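Local coordinates for adhesion G-protein coupled receptor G6 (Danio rerio, PDB 6V55) that is an adhesion G-protein-coupled receptor linked to myelination, whose calcium-binding extracellular region probably acts in cell adhesion and signalling, at residues Ser754-Ser758 with Asn759-Cys763; Gln637-Asp641 with Ser642-Asn646. One frame throughout, in Å; residues are numbered along the deposited sequence.

Contact 1. Residues Ser754-Ser758 with Asn759-Cys763; sequences SDSNS and NRTVC. With NAG (2-acetamido-2-deoxy-beta-D-glucopyranose), chain M.
In the GPS motif, Asn757 of the loop that follows strand 750-752 meets Asn759 and Arg760 at the start of strand 760-765, where the chain doubles back on itself. Its OD1 grips two successive backbone amides. Asn759 N lies 2.9 Å from Asn757 OD1, in the carbonyl plane and on a lone pair; it is the amide two residues on, so the chain makes an Asx turn. Arg760 N, 3.0 Å from the same OD1, approaches from above that plane. The torsion that sets CG between the backbone N and the carbonyl carbon (chi1 43°) turns this amide over the start of the strand. Two residues along the strand, Val762 N gives a nearly straight bond (171°) to Ser756 OG, 3.2 Å away, and the same hydroxyl is tied to Gly753 O. The backbone bond from Asn757 N to Arg760 O is weak. The strand belongs to a six-stranded antiparallel sheet, and Cys763 is pinned to Cys731 by a disulfide. Arg760 runs back along the loop: Asp755 O lies over one face of its guanidinium, 3.2 Å from Arg760 NE but at a poor angle for a bond, while Asn757 ND2 sits at the edge, in plane, donor beside donor, so no bond forms there. The charge is answered by Glu717, which forms a salt bridge with NH1. Asp755 CB rests 3.9 Å from Val762 CG2. Asn759 carries an N-linked glycan, its ND2 joined to C1 of the sugar at 1.4 Å, and Thr761 completes the sequon while bonding through OG1 to His720 NE2.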
# COMPACT_ATOMS: atom_id res chain seq x y z
N SER A 754 -14.93 26.25 -53.52
CA SER A 754 -16.29 25.84 -53.86
C SER A 754 -16.63 24.42 -53.40
O SER A 754 -17.80 24.02 -53.49
CB SER A 754 -16.50 25.98 -55.37
OG SER A 754 -17.86 26.28 -55.69
N ASP A 755 -15.67 23.67 -52.87
CA ASP A 755 -15.88 22.28 -52.52
C ASP A 755 -16.39 22.08 -51.09
O ASP A 755 -16.44 20.94 -50.62
CB ASP A 755 -14.59 21.50 -52.69
CG ASP A 755 -14.07 21.56 -54.09
OD1 ASP A 755 -13.06 22.26 -54.31
OD2 ASP A 755 -14.70 20.91 -54.97
N SER A 756 -16.74 23.16 -50.39
CA SER A 756 -17.03 23.05 -48.97
C SER A 756 -18.47 22.59 -48.75
O SER A 756 -19.40 23.09 -49.38
CB SER A 756 -16.78 24.39 -48.28
OG SER A 756 -15.65 25.04 -48.85
N ASN A 757 -18.63 21.61 -47.87
CA ASN A 757 -19.97 21.15 -47.51
C ASN A 757 -20.20 21.34 -46.01
O ASN A 757 -19.61 22.23 -45.39
CB ASN A 757 -20.15 19.69 -47.92
CG ASN A 757 -18.94 18.84 -47.58
OD1 ASN A 757 -18.64 18.60 -46.42
ND2 ASN A 757 -18.24 18.38 -48.61
N SER A 758 -21.06 20.51 -45.42
CA SER A 758 -21.35 20.62 -43.99
C SER A 758 -20.32 19.90 -43.12
O SER A 758 -20.28 20.15 -41.91
CB SER A 758 -22.76 20.09 -43.70
OG SER A 758 -23.09 19.00 -44.54
N ASN A 759 -19.50 19.04 -43.72
CA ASN A 759 -18.48 18.26 -43.01
C ASN A 759 -17.09 18.87 -43.09
O ASN A 759 -16.32 18.76 -42.13
CB ASN A 759 -18.41 16.84 -43.59
CG ASN A 759 -19.63 16.01 -43.29
OD1 ASN A 759 -20.75 16.51 -43.19
ND2 ASN A 759 -19.40 14.71 -43.13
N ARG A 760 -16.73 19.48 -44.22
CA ARG A 760 -15.41 20.02 -44.46
C ARG A 760 -15.53 21.48 -44.91
O ARG A 760 -16.60 21.93 -45.33
CB ARG A 760 -14.67 19.22 -45.54
CG ARG A 760 -15.41 19.27 -46.88
CD ARG A 760 -14.50 19.12 -48.08
NE ARG A 760 -15.19 18.43 -49.17
CZ ARG A 760 -14.58 17.98 -50.26
NH1 ARG A 760 -13.28 18.14 -50.42
NH2 ARG A 760 -15.29 17.35 -51.20
N THR A 761 -14.43 22.22 -44.78
CA THR A 761 -14.30 23.51 -45.45
C THR A 761 -12.99 23.49 -46.21
O THR A 761 -11.98 23.00 -45.70
CB THR A 761 -14.36 24.67 -44.45
OG1 THR A 761 -15.59 24.60 -43.73
CG2 THR A 761 -14.31 26.04 -45.16
N VAL A 762 -13.02 23.96 -47.46
CA VAL A 762 -11.83 24.13 -48.28
C VAL A 762 -11.47 25.61 -48.33
O VAL A 762 -12.33 26.45 -48.63
CB VAL A 762 -12.05 23.56 -49.70
CG1 VAL A 762 -10.91 23.93 -50.64
CG2 VAL A 762 -12.21 22.05 -49.63
N CYS A 763 -10.22 25.93 -48.00
CA CYS A 763 -9.69 27.29 -48.09
C CYS A 763 -8.64 27.39 -49.19
O CYS A 763 -7.77 26.52 -49.32
CB CYS A 763 -9.02 27.73 -46.80
SG CYS A 763 -10.08 27.55 -45.44
C1 NAG M . -20.40 13.70 -42.85
C2 NAG M . -20.95 13.61 -41.41
C3 NAG M . -21.87 12.39 -41.28
C4 NAG M . -22.95 12.36 -42.36
C5 NAG M . -22.34 12.55 -43.76
C6 NAG M . -23.39 12.72 -44.85
C7 NAG M . -19.62 14.55 -39.55
C8 NAG M . -18.49 14.29 -38.59
N2 NAG M . -19.88 13.56 -40.42
O3 NAG M . -22.46 12.40 -39.98
O4 NAG M . -23.63 11.11 -42.33
O5 NAG M . -21.51 13.73 -43.80
O6 NAG M . -22.82 13.24 -46.04
O7 NAG M . -20.25 15.60 -39.54

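Contact 2. Residues Gln637-Asp641 with Ser642-Asn646; sequences QIDFD and SEAHN
Asp639 OD1 accepts two backbone amides that follow it in the chain. Asp641 N reaches Asp639 OD1 at 3.2 Å, close to the carboxylate plane and on its anti side, whereas Ser642 N, also 3.2 Å from Asp639 OD1, comes from well above the plane along an almost straight line (172°). Both donors arrive on the same face of the carboxylate, so the chain is wrapped round a single oxygen. The Ser642 hydroxyl adds a third approach: its OG stands 3.0 Å from Asp639 OD1 and 3.0 Å from Asp639 OD2, and its one proton can serve either oxygen in a weak bond. With CG turned anti to the backbone N (chi1 -160°), the carboxylate swings forward off the strand and under the turning backbone. The methyl of Ala644 also lies against it, 3.5 Å from Asp639 OD2, and touches Phe628 of the neighbouring strand. Putting an alanine at Asp639 would probably leave the amides of Asp641 and Ser642 without their shared acceptor and set the Ser642 hydroxyl free to turn. Backbone bonds tie Asp639 to Ser626 on strand 623-628, and Ser626 OG in turn takes the amide of Ala644, which holds the loop beyond the turn against the same strand. Phe640, whose ring face covers Ile638 CG2, points the other way, onto Leu625 and Thr602. Acceptance by Asp639 OD1 of the amide two residues on, Asp641 N, is an Asx turn, here bending the chain out of the edge strand 637-639 of an antiparallel sheet.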
# COMPACT_ATOMS: atom_id res chain seq x y z
N GLN A 637 -1.98 10.54 -37.63
CA GLN A 637 -0.79 10.30 -38.43
C GLN A 637 -0.73 11.28 -39.59
O GLN A 637 -1.67 12.03 -39.85
CB GLN A 637 -0.78 8.86 -38.95
CG GLN A 637 0.57 8.16 -39.01
CD GLN A 637 0.41 6.71 -39.41
OE1 GLN A 637 -0.63 6.10 -39.15
NE2 GLN A 637 1.44 6.14 -40.05
N ILE A 638 0.40 11.29 -40.31
CA ILE A 638 0.60 12.21 -41.43
C ILE A 638 0.88 11.41 -42.69
O ILE A 638 1.83 10.62 -42.73
CB ILE A 638 1.73 13.20 -41.16
CG1 ILE A 638 1.32 14.18 -40.07
CG2 ILE A 638 2.07 14.01 -42.41
CD1 ILE A 638 2.45 15.07 -39.63
N ASP A 639 0.04 11.60 -43.71
CA ASP A 639 0.31 11.16 -45.07
C ASP A 639 1.03 12.29 -45.80
O ASP A 639 0.48 13.39 -45.94
CB ASP A 639 -1.01 10.81 -45.76
CG ASP A 639 -0.85 9.91 -46.98
OD1 ASP A 639 0.14 10.04 -47.75
OD2 ASP A 639 -1.75 9.07 -47.18
N PHE A 640 2.23 12.02 -46.30
CA PHE A 640 3.03 13.06 -46.94
C PHE A 640 2.84 13.14 -48.45
O PHE A 640 3.28 14.12 -49.07
CB PHE A 640 4.52 12.84 -46.65
CG PHE A 640 4.93 13.24 -45.26
CD1 PHE A 640 5.07 12.28 -44.27
CD2 PHE A 640 5.20 14.58 -44.95
CE1 PHE A 640 5.46 12.63 -43.00
CE2 PHE A 640 5.61 14.94 -43.68
CZ PHE A 640 5.73 13.97 -42.70
N ASP A 641 2.25 12.12 -49.07
CA ASP A 641 2.20 12.03 -50.52
C ASP A 641 0.81 12.22 -51.09
O ASP A 641 0.64 12.93 -52.07
CB ASP A 641 2.74 10.66 -50.98
CG ASP A 641 4.19 10.44 -50.58
OD1 ASP A 641 4.85 11.40 -50.12
OD2 ASP A 641 4.68 9.29 -50.73
N SER A 642 -0.19 11.59 -50.49
CA SER A 642 -1.54 11.55 -51.00
C SER A 642 -2.47 12.26 -50.03
O SER A 642 -2.07 12.68 -48.96
CB SER A 642 -1.98 10.10 -51.20
OG SER A 642 -1.44 9.28 -50.17
N GLU A 643 -3.74 12.40 -50.43
CA GLU A 643 -4.82 12.70 -49.50
C GLU A 643 -5.33 11.36 -48.97
O GLU A 643 -5.91 10.57 -49.72
CB GLU A 643 -5.93 13.49 -50.17
CG GLU A 643 -7.20 13.58 -49.33
CD GLU A 643 -8.33 14.37 -49.99
OE1 GLU A 643 -8.20 14.78 -51.17
OE2 GLU A 643 -9.36 14.58 -49.30
N ALA A 644 -5.10 11.10 -47.68
CA ALA A 644 -5.51 9.85 -47.07
C ALA A 644 -7.03 9.78 -46.93
O ALA A 644 -7.73 10.80 -46.95
CB ALA A 644 -4.86 9.68 -45.70
N HIS A 645 -7.54 8.56 -46.78
CA HIS A 645 -8.98 8.35 -46.75
C HIS A 645 -9.57 8.77 -45.41
O HIS A 645 -9.02 8.44 -44.34
CB HIS A 645 -9.32 6.89 -47.04
CG HIS A 645 -10.78 6.65 -47.30
ND1 HIS A 645 -11.49 5.63 -46.69
CD2 HIS A 645 -11.66 7.30 -48.10
CE1 HIS A 645 -12.74 5.66 -47.10
NE2 HIS A 645 -12.88 6.66 -47.96
N ASN A 646 -10.70 9.48 -45.48
CA ASN A 646 -11.37 10.17 -44.37
C ASN A 646 -10.40 11.09 -43.63
O ASN A 646 -10.21 10.99 -42.41
CB ASN A 646 -12.06 9.19 -43.41
CG ASN A 646 -13.17 8.40 -44.07
OD1 ASN A 646 -14.14 8.96 -44.58
ND2 ASN A 646 -13.04 7.07 -44.05

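How the contacts relate
Both contacts belong to one six-stranded antiparallel sheet in the membrane-proximal part of the extracellular region, and contact 2 comes first along the chain. Across the sheet the strands run 637-639, 623-628, 649-653, 714-719, 760-765, 750-752. Contact 2 therefore leaves one outermost strand, while contact 1 lies in the connection between the other outermost strand and its neighbour. Their centres are 18 Å apart, and although the nearest atoms come to about 5 Å, the two do not touch. Contact 1 falls within the GPS motif, where Thr761 and Cys763 also pack on a bound peptide, consistent with a strand that helps to enclose a tethered agonist.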